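Local coordinates for choline binding protein PCPA (PDB 4CP6), which is a pneumococcal choline-binding protein and vaccine antigen with leucine-rich repeats, probably displayed on the cell surface, whose molecular function is not firmly established, at residues 55-60 with 94-99; 118-123 with 139-144. One frame throughout, in Å; residues are numbered along the deposited sequence.

Interaction 1: residues 55-60 with 94-99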
ATOM      1  N   GLY A  55     -24.893  18.719  -3.508  1.00 14.18           N
ATOM      2  CA  GLY A  55     -24.899  18.607  -2.050  1.00 14.41           C
ATOM      3  C   GLY A  55     -26.158  18.016  -1.447  1.00 17.83           C
ATOM      4  O   GLY A  55     -26.423  18.206  -0.258  1.00 17.90           O
ATOM      5  N   LYS A  56     -26.913  17.234  -2.239  1.00 13.63           N
ATOM      6  CA  LYS A  56     -28.138  16.578  -1.763  1.00 14.17           C
ATOM      7  C   LYS A  56     -28.052  15.082  -2.075  1.00 16.76           C
ATOM      8  O   LYS A  56     -27.286  14.695  -2.958  1.00 14.94           O
ATOM      9  CB  LYS A  56     -29.378  17.199  -2.439  1.00 16.16           C
ATOM     10  CG  LYS A  56     -29.609  18.654  -2.037  1.00 19.71           C
ATOM     11  CD  LYS A  56     -30.987  19.162  -2.404  1.00 20.80           C
ATOM     12  CE  LYS A  56     -31.082  20.645  -2.113  1.00 27.91           C
ATOM     13  NZ  LYS A  56     -30.222  21.450  -3.029  1.00 35.10           N
ATOM     14  N   PRO A  57     -28.809  14.219  -1.364  1.00 14.98           N
ATOM     15  CA  PRO A  57     -28.739  12.778  -1.642  1.00 14.44           C
ATOM     16  C   PRO A  57     -29.258  12.411  -3.022  1.00 16.64           C
ATOM     17  O   PRO A  57     -30.191  13.036  -3.553  1.00 15.38           O
ATOM     18  CB  PRO A  57     -29.640  12.172  -0.556  1.00 16.37           C
ATOM     19  CG  PRO A  57     -29.667  13.199   0.524  1.00 20.58           C
ATOM     20  CD  PRO A  57     -29.726  14.486  -0.238  1.00 17.23           C
ATOM     21  N   PHE A  58     -28.645  11.384  -3.625  1.00 14.95           N
ATOM     22  CA  PHE A  58     -29.050  10.911  -4.930  1.00 13.72           C
ATOM     23  C   PHE A  58     -29.149   9.390  -4.905  1.00 15.40           C
ATOM     24  O   PHE A  58     -28.322   8.737  -4.240  1.00 15.19           O
ATOM     25  CB  PHE A  58     -28.000  11.329  -5.976  1.00 14.42           C
ATOM     26  CG  PHE A  58     -28.216  10.755  -7.359  1.00 13.62           C
ATOM     27  CD1 PHE A  58     -29.189  11.286  -8.202  1.00 16.53           C
ATOM     28  CD2 PHE A  58     -27.426   9.706  -7.837  1.00 14.25           C
ATOM     29  CE1 PHE A  58     -29.388  10.770  -9.483  1.00 18.25           C
ATOM     30  CE2 PHE A  58     -27.637   9.185  -9.120  1.00 16.79           C
ATOM     31  CZ  PHE A  58     -28.599   9.732  -9.937  1.00 17.37           C
ATOM     32  N   THR A  59     -30.117   8.820  -5.616  1.00 14.24           N
ATOM     33  CA  THR A  59     -30.287   7.382  -5.746  1.00 13.21           C
ATOM     34  C   THR A  59     -30.077   6.964  -7.194  1.00 15.91           C
ATOM     35  O   THR A  59     -30.695   7.518  -8.107  1.00 14.62           O
ATOM     36  CB  THR A  59     -31.667   6.931  -5.223  1.00 16.76           C
ATOM     37  OG1 THR A  59     -31.735   7.282  -3.846  1.00 18.76           O
ATOM     38  CG2 THR A  59     -31.886   5.408  -5.356  1.00 17.99           C
ATOM     39  N   ILE A  60     -29.194   6.000  -7.419  1.00 13.60           N
ATOM     40  CA  ILE A  60     -28.970   5.496  -8.763  1.00 13.30           C
ATOM     41  C   ILE A  60     -30.222   4.753  -9.199  1.00 16.75           C
ATOM     42  O   ILE A  60     -30.699   3.865  -8.475  1.00 14.94           O
ATOM     43  CB  ILE A  60     -27.754   4.544  -8.818  1.00 16.33           C
ATOM     44  CG1 ILE A  60     -26.486   5.289  -8.460  1.00 15.47           C
ATOM     45  CG2 ILE A  60     -27.624   3.891 -10.213  1.00 17.32           C
ATOM     46  CD1 ILE A  60     -25.213   4.330  -8.257  1.00 16.47           C
ATOM     47  N   TYR A  94     -22.515  17.864  -7.618  1.00 12.07           N
ATOM     48  CA  TYR A  94     -22.335  16.468  -7.233  1.00 11.39           C
ATOM     49  C   TYR A  94     -23.121  16.214  -5.954  1.00 13.20           C
ATOM     50  O   TYR A  94     -23.138  17.062  -5.075  1.00 12.50           O
ATOM     51  CB  TYR A  94     -20.819  16.156  -7.029  1.00 12.23           C
ATOM     52  CG  TYR A  94     -20.538  14.675  -7.077  1.00 11.40           C
ATOM     53  CD1 TYR A  94     -20.660  13.888  -5.933  1.00 11.63           C
ATOM     54  CD2 TYR A  94     -20.198  14.044  -8.277  1.00 11.11           C
ATOM     55  CE1 TYR A  94     -20.514  12.501  -5.995  1.00 11.92           C
ATOM     56  CE2 TYR A  94     -19.991  12.663  -8.336  1.00 12.89           C
ATOM     57  CZ  TYR A  94     -20.130  11.899  -7.182  1.00 13.48           C
ATOM     58  OH  TYR A  94     -19.933  10.539  -7.207  1.00 13.75           O
ATOM     59  N   PRO A  95     -23.772  15.042  -5.834  1.00 11.83           N
ATOM     60  CA  PRO A  95     -24.561  14.755  -4.631  1.00 12.90           C
ATOM     61  C   PRO A  95     -23.747  14.611  -3.351  1.00 14.33           C
ATOM     62  O   PRO A  95     -22.551  14.338  -3.383  1.00 14.81           O
ATOM     63  CB  PRO A  95     -25.281  13.441  -4.965  1.00 14.53           C
ATOM     64  CG  PRO A  95     -24.629  12.887  -6.140  1.00 18.44           C
ATOM     65  CD  PRO A  95     -23.905  13.986  -6.848  1.00 12.96           C
ATOM     66  N   SER A  96     -24.425  14.746  -2.200  1.00 13.11           N
ATOM     67  CA  SER A  96     -23.749  14.598  -0.901  1.00 13.30           C
ATOM     68  C   SER A  96     -23.645  13.120  -0.478  1.00 15.25           C
ATOM     69  O   SER A  96     -22.827  12.770   0.382  1.00 15.15           O
ATOM     70  CB  SER A  96     -24.546  15.350   0.147  1.00 15.11           C
ATOM     71  OG  SER A  96     -25.891  14.904   0.122  1.00 17.55           O
ATOM     72  N   SER A  97     -24.511  12.278  -1.023  1.00 12.35           N
ATOM     73  CA  SER A  97     -24.535  10.840  -0.740  1.00 13.41           C
ATOM     74  C   SER A  97     -25.146  10.154  -1.931  1.00 15.49           C
ATOM     75  O   SER A  97     -25.908  10.788  -2.678  1.00 13.72           O
ATOM     76  CB  SER A  97     -25.344  10.528   0.521  1.00 16.96           C
ATOM     77  OG  SER A  97     -26.734  10.710   0.293  1.00 23.01           O
ATOM     78  N   ILE A  98     -24.814   8.882  -2.151  1.00 14.33           N
ATOM     79  CA  ILE A  98     -25.361   8.130  -3.257  1.00 12.27           C
ATOM     80  C   ILE A  98     -25.859   6.819  -2.711  1.00 15.48           C
ATOM     81  O   ILE A  98     -25.120   6.154  -1.958  1.00 14.69           O
ATOM     82  CB  ILE A  98     -24.369   7.927  -4.439  1.00 14.10           C
ATOM     83  CG1 ILE A  98     -23.976   9.301  -5.077  1.00 14.13           C
ATOM     84  CG2 ILE A  98     -24.973   6.965  -5.486  1.00 15.22           C
ATOM     85  CD1 ILE A  98     -22.847   9.242  -6.108  1.00 15.16           C
ATOM     86  N   THR A  99     -27.099   6.452  -3.064  1.00 13.50           N
ATOM     87  CA  THR A  99     -27.708   5.183  -2.688  1.00 13.80           C
ATOM     88  C   THR A  99     -27.641   4.246  -3.880  1.00 15.27           C
ATOM     89  O   THR A  99     -28.001   4.631  -5.007  1.00 13.99           O
ATOM     90  CB  THR A  99     -29.131   5.404  -2.178  1.00 16.29           C
ATOM     91  OG1 THR A  99     -29.056   6.134  -0.957  1.00 16.88           O
ATOM     92  CG2 THR A  99     -29.888   4.095  -1.949  1.00 16.88           C
TER
HETATM   93  O   HOH W   1     -28.504   8.818  -1.153  1.00 19.82           O

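Interaction 2: residues 118-123 with 139-144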
ATOM      1  N   LYS A 118     -20.127  11.815   0.687  1.00 14.33           N
ATOM      2  CA  LYS A 118     -19.550  11.527   2.002  1.00 13.70           C
ATOM      3  C   LYS A 118     -19.906  10.114   2.431  1.00 14.16           C
ATOM      4  O   LYS A 118     -19.196   9.496   3.235  1.00 13.07           O
ATOM      5  CB  LYS A 118     -20.047  12.531   3.051  1.00 17.16           C
ATOM      6  CG  LYS A 118     -19.830  13.999   2.673  1.00 30.82           C
ATOM      7  CD  LYS A 118     -18.413  14.470   2.869  1.00 44.97           C
ATOM      8  CE  LYS A 118     -18.143  15.800   2.206  1.00 56.78           C
ATOM      9  NZ  LYS A 118     -17.779  15.642   0.769  1.00 63.32           N
ATOM     10  N   THR A 119     -21.009   9.606   1.919  1.00 14.19           N
ATOM     11  CA  THR A 119     -21.392   8.233   2.157  1.00 14.53           C
ATOM     12  C   THR A 119     -22.001   7.599   0.927  1.00 15.84           C
ATOM     13  O   THR A 119     -22.515   8.288   0.036  1.00 14.58           O
ATOM     14  CB  THR A 119     -22.260   8.054   3.391  1.00 21.77           C
ATOM     15  OG1 THR A 119     -22.285   6.638   3.698  1.00 27.65           O
ATOM     16  CG2 THR A 119     -23.651   8.656   3.225  1.00 20.00           C
ATOM     17  N   ILE A 120     -21.885   6.280   0.864  1.00 14.44           N
ATOM     18  CA  ILE A 120     -22.461   5.415  -0.141  1.00 13.85           C
ATOM     19  C   ILE A 120     -23.312   4.476   0.652  1.00 16.77           C
ATOM     20  O   ILE A 120     -22.795   3.808   1.575  1.00 16.15           O
ATOM     21  CB  ILE A 120     -21.379   4.635  -0.927  1.00 16.29           C
ATOM     22  CG1 ILE A 120     -20.437   5.568  -1.689  1.00 17.56           C
ATOM     23  CG2 ILE A 120     -21.994   3.571  -1.838  1.00 18.88           C
ATOM     24  CD1 ILE A 120     -21.052   6.302  -2.858  1.00 18.26           C
ATOM     25  N   ILE A 121     -24.614   4.464   0.361  1.00 14.84           N
ATOM     26  CA  ILE A 121     -25.567   3.650   1.088  1.00 14.41           C
ATOM     27  C   ILE A 121     -26.045   2.527   0.203  1.00 16.70           C
ATOM     28  O   ILE A 121     -26.415   2.759  -0.956  1.00 16.92           O
ATOM     29  CB  ILE A 121     -26.761   4.541   1.535  1.00 18.06           C
ATOM     30  CG1 ILE A 121     -26.283   5.738   2.393  1.00 19.04           C
ATOM     31  CG2 ILE A 121     -27.863   3.707   2.246  1.00 19.26           C
ATOM     32  CD1 ILE A 121     -27.139   6.957   2.257  1.00 31.14           C
ATOM     33  N   PHE A 122     -26.091   1.311   0.739  1.00 14.30           N
ATOM     34  CA  PHE A 122     -26.621   0.194  -0.025  1.00 14.57           C
ATOM     35  C   PHE A 122     -28.041  -0.098   0.400  1.00 21.27           C
ATOM     36  O   PHE A 122     -28.326  -0.220   1.600  1.00 21.07           O
ATOM     37  CB  PHE A 122     -25.766  -1.077   0.166  1.00 15.18           C
ATOM     38  CG  PHE A 122     -24.414  -0.908  -0.465  1.00 14.49           C
ATOM     39  CD1 PHE A 122     -23.357  -0.363   0.256  1.00 15.49           C
ATOM     40  CD2 PHE A 122     -24.196  -1.268  -1.790  1.00 15.91           C
ATOM     41  CE1 PHE A 122     -22.131  -0.107  -0.357  1.00 16.84           C
ATOM     42  CE2 PHE A 122     -22.953  -1.070  -2.385  1.00 16.52           C
ATOM     43  CZ  PHE A 122     -21.923  -0.483  -1.665  1.00 15.99           C
ATOM     44  N   ASP A 123     -28.936  -0.258  -0.586  1.00 18.21           N
ATOM     45  CA  ASP A 123     -30.300  -0.681  -0.281  1.00 18.00           C
ATOM     46  C   ASP A 123     -30.192  -2.110   0.217  1.00 22.06           C
ATOM     47  O   ASP A 123     -29.252  -2.831  -0.145  1.00 19.00           O
ATOM     48  CB  ASP A 123     -31.181  -0.685  -1.546  1.00 19.14           C
ATOM     49  CG  ASP A 123     -31.741   0.654  -1.973  1.00 21.61           C
ATOM     50  OD1 ASP A 123     -31.779   1.579  -1.141  1.00 22.20           O
ATOM     51  OD2 ASP A 123     -32.223   0.752  -3.121  1.00 23.88           O
ATOM     52  N   SER A 139     -11.529   9.599  -3.478  1.00 11.89           N
ATOM     53  CA  SER A 139     -12.872   9.997  -3.084  1.00 11.21           C
ATOM     54  C   SER A 139     -12.885  10.779  -1.760  1.00 14.95           C
ATOM     55  O   SER A 139     -11.908  10.752  -0.977  1.00 14.14           O
ATOM     56  CB  SER A 139     -13.792   8.791  -2.974  1.00 12.22           C
ATOM     57  OG  SER A 139     -13.623   8.149  -1.722  1.00 13.73           O
ATOM     58  N   GLU A 140     -14.021  11.454  -1.506  1.00 12.65           N
ATOM     59  CA  GLU A 140     -14.251  12.179  -0.247  1.00 12.41           C
ATOM     60  C   GLU A 140     -15.120  11.343   0.704  1.00 14.27           C
ATOM     61  O   GLU A 140     -15.652  11.858   1.686  1.00 14.05           O
ATOM     62  CB  GLU A 140     -14.931  13.517  -0.533  1.00 13.60           C
ATOM     63  CG  GLU A 140     -14.107  14.392  -1.463  1.00 18.13           C
ATOM     64  CD  GLU A 140     -14.563  15.830  -1.600  1.00 36.30           C
ATOM     65  OE1 GLU A 140     -15.342  16.310  -0.746  1.00 39.30           O
ATOM     66  OE2 GLU A 140     -14.116  16.484  -2.567  1.00 33.48           O
ATOM     67  N   LEU A 141     -15.226  10.025   0.433  1.00 12.53           N
ATOM     68  CA  LEU A 141     -16.001   9.114   1.250  1.00 13.83           C
ATOM     69  C   LEU A 141     -15.544   9.165   2.707  1.00 15.76           C
ATOM     70  O   LEU A 141     -14.347   9.134   2.970  1.00 14.21           O
ATOM     71  CB  LEU A 141     -15.751   7.700   0.712  1.00 15.52           C
ATOM     72  CG  LEU A 141     -16.622   6.546   1.138  1.00 21.77           C
ATOM     73  CD1 LEU A 141     -18.102   6.825   0.815  1.00 20.44           C
ATOM     74  CD2 LEU A 141     -16.187   5.294   0.358  1.00 23.31           C
ATOM     75  N   GLU A 142     -16.494   9.237   3.628  1.00 13.74           N
ATOM     76  CA  GLU A 142     -16.165   9.228   5.042  1.00 13.80           C
ATOM     77  C   GLU A 142     -16.527   7.932   5.686  1.00 14.23           C
ATOM     78  O   GLU A 142     -15.854   7.534   6.626  1.00 15.60           O
ATOM     79  CB  GLU A 142     -16.820  10.405   5.778  1.00 14.89           C
ATOM     80  CG  GLU A 142     -16.283  11.710   5.212  1.00 20.02           C
ATOM     81  CD  GLU A 142     -16.803  12.965   5.871  1.00 33.60           C
ATOM     82  OE1 GLU A 142     -17.729  12.867   6.706  1.00 28.43           O
ATOM     83  OE2 GLU A 142     -16.299  14.056   5.523  1.00 29.27           O
ATOM     84  N   GLU A 143     -17.611   7.301   5.239  1.00 13.12           N
ATOM     85  CA  GLU A 143     -18.100   6.053   5.821  1.00 14.63           C
ATOM     86  C   GLU A 143     -18.732   5.182   4.760  1.00 15.79           C
ATOM     87  O   GLU A 143     -19.482   5.680   3.909  1.00 15.64           O
ATOM     88  CB  GLU A 143     -19.212   6.353   6.862  1.00 17.35           C
ATOM     89  CG  GLU A 143     -18.712   6.932   8.179  1.00 32.41           C
ATOM     90  CD  GLU A 143     -19.707   6.928   9.328  1.00 54.96           C
ATOM     91  OE1 GLU A 143     -20.879   6.541   9.113  1.00 42.87           O
ATOM     92  OE2 GLU A 143     -19.308   7.313  10.451  1.00 57.79           O
ATOM     93  N   ILE A 144     -18.498   3.864   4.849  1.00 12.78           N
ATOM     94  CA  ILE A 144     -19.134   2.907   3.957  1.00 11.32           C
ATOM     95  C   ILE A 144     -19.182   1.556   4.638  1.00 13.13           C
ATOM     96  O   ILE A 144     -18.206   1.145   5.289  1.00 12.74           O
ATOM     97  CB  ILE A 144     -18.429   2.824   2.553  1.00 12.90           C
ATOM     98  CG1 ILE A 144     -19.288   2.064   1.500  1.00 13.49           C
ATOM     99  CG2 ILE A 144     -17.005   2.194   2.670  1.00 13.33           C
ATOM    100  CD1 ILE A 144     -18.742   2.116   0.049  1.00 13.74           C
TER

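Interaction 1: residues 55-60 with 94-99
The outermost pair of a five-stranded parallel sheet is formed here, where strand 57-59 lies along strand 97-99 with its axis 4.6 Å away at closest. F58 pairs with I98 and T59 with T99, and the backbone ladder passes from one strand to the other: F58 N donates to S97 O (3.0 Å), T99 N to F58 O (2.8 Å, in the carbonyl plane), and I60 N to T99 O (3.0 Å, nearly along the C=O axis). Upstream, G55 N reaches Y94 O at 2.9 Å in an almost straight bond, G55 having a positive phi that glycine adopts easily. S96 N meets K56 O at 3.0 Å from above the carbonyl plane.

F58 and I98 point to one face, where P95 and I60 from the flanking loops join them. With CG anti to the backbone N (chi1 173°), the F58 ring swings to the carbonyl side of its residue, and I98 CG2 lies only loosely at its edge, 4.4 Å from CD2. F58 CB packs separately on P95 CB at 3.6 Å. I98 CG2 also receives I60 CG1. F49 meets the F58 ring edge-to-face.

S97, T59 and T99, with the ring of P57, lie on the other face. T59 and T99 lie side by side and point the same way; beta-branched threonine fits extended strands well. One water donates to F58 O and is hydrogen-bonded to S97 OG and T99 OG1, giving F58 O a second partner. A parallel sheet built one strand per turn, in sequence order, is characteristic of a leucine-rich-repeat solenoid, and strand 57-59 is its first, outermost strand.

Interaction 2: residues 118-123 with 139-144
K118 O accepts from two successive backbone amides, the second at the start of strand 143-146: E142 N binds it at 2.7 Å, nearly straight, and E143 N adds a weak bond at 3.4 Å. Next along, T119 OG1 donates to E143 O at 3.0 Å, approaching from above the carbonyl plane. This hydroxyl reaches across because it lies anti to the backbone N (chi1 -166°). I120 N, by contrast, is buried without any partner.

The flexible chain of K118 bends at chi2 and chi4, which brings NZ to E140 OE1 for a salt bridge of 2.9 Å on the anti side of the carboxylate; K116 O is a second acceptor for the ammonium. E142 runs alongside the same lysine, its OE2 close to the aliphatic CD; its carboxylate, 5.2 Å from K118 NZ at OE2, may add a longer-range attraction without a bond. S139 OG accepts from L141 N at 3.3 Å, an ST turn, and is also bonded to S161 OG.

I120 and I144 point to the same face of the sheet, where L141 comes in from the loop: its CD1 meets I120 CG1 at 3.6 Å, the side chains crossing at about a right angle. I144 CD1 rests on I120 CB, and I144 CG1 lies at the edge of the F122 ring. Strand 119-122 is flanked by strand 97-100, and strand 143-146 by strand 166-169, with F136 and L128 from loops packing against I120 and F122.

In the fold
Interactions 1 and 2 are successive steps across one parallel sheet, their centres 10 Å apart. Strands 97-100 and 119-122 are neighbours, so the second strand of interaction 1 adjoins the first of interaction 2. Two probable hydrogen bonds join them: S96 O to K118 N and I98 O to I121 N, each 2.9 Å. Side chains also meet, with T99 CG2 lying 3.3 Å from D123 OD1. I98 packs on I120, continuing the apolar face from one contact to the next. Interaction 1 closes before interaction 2 opens along the chain, as expected for a solenoid that adds strands in sequence order.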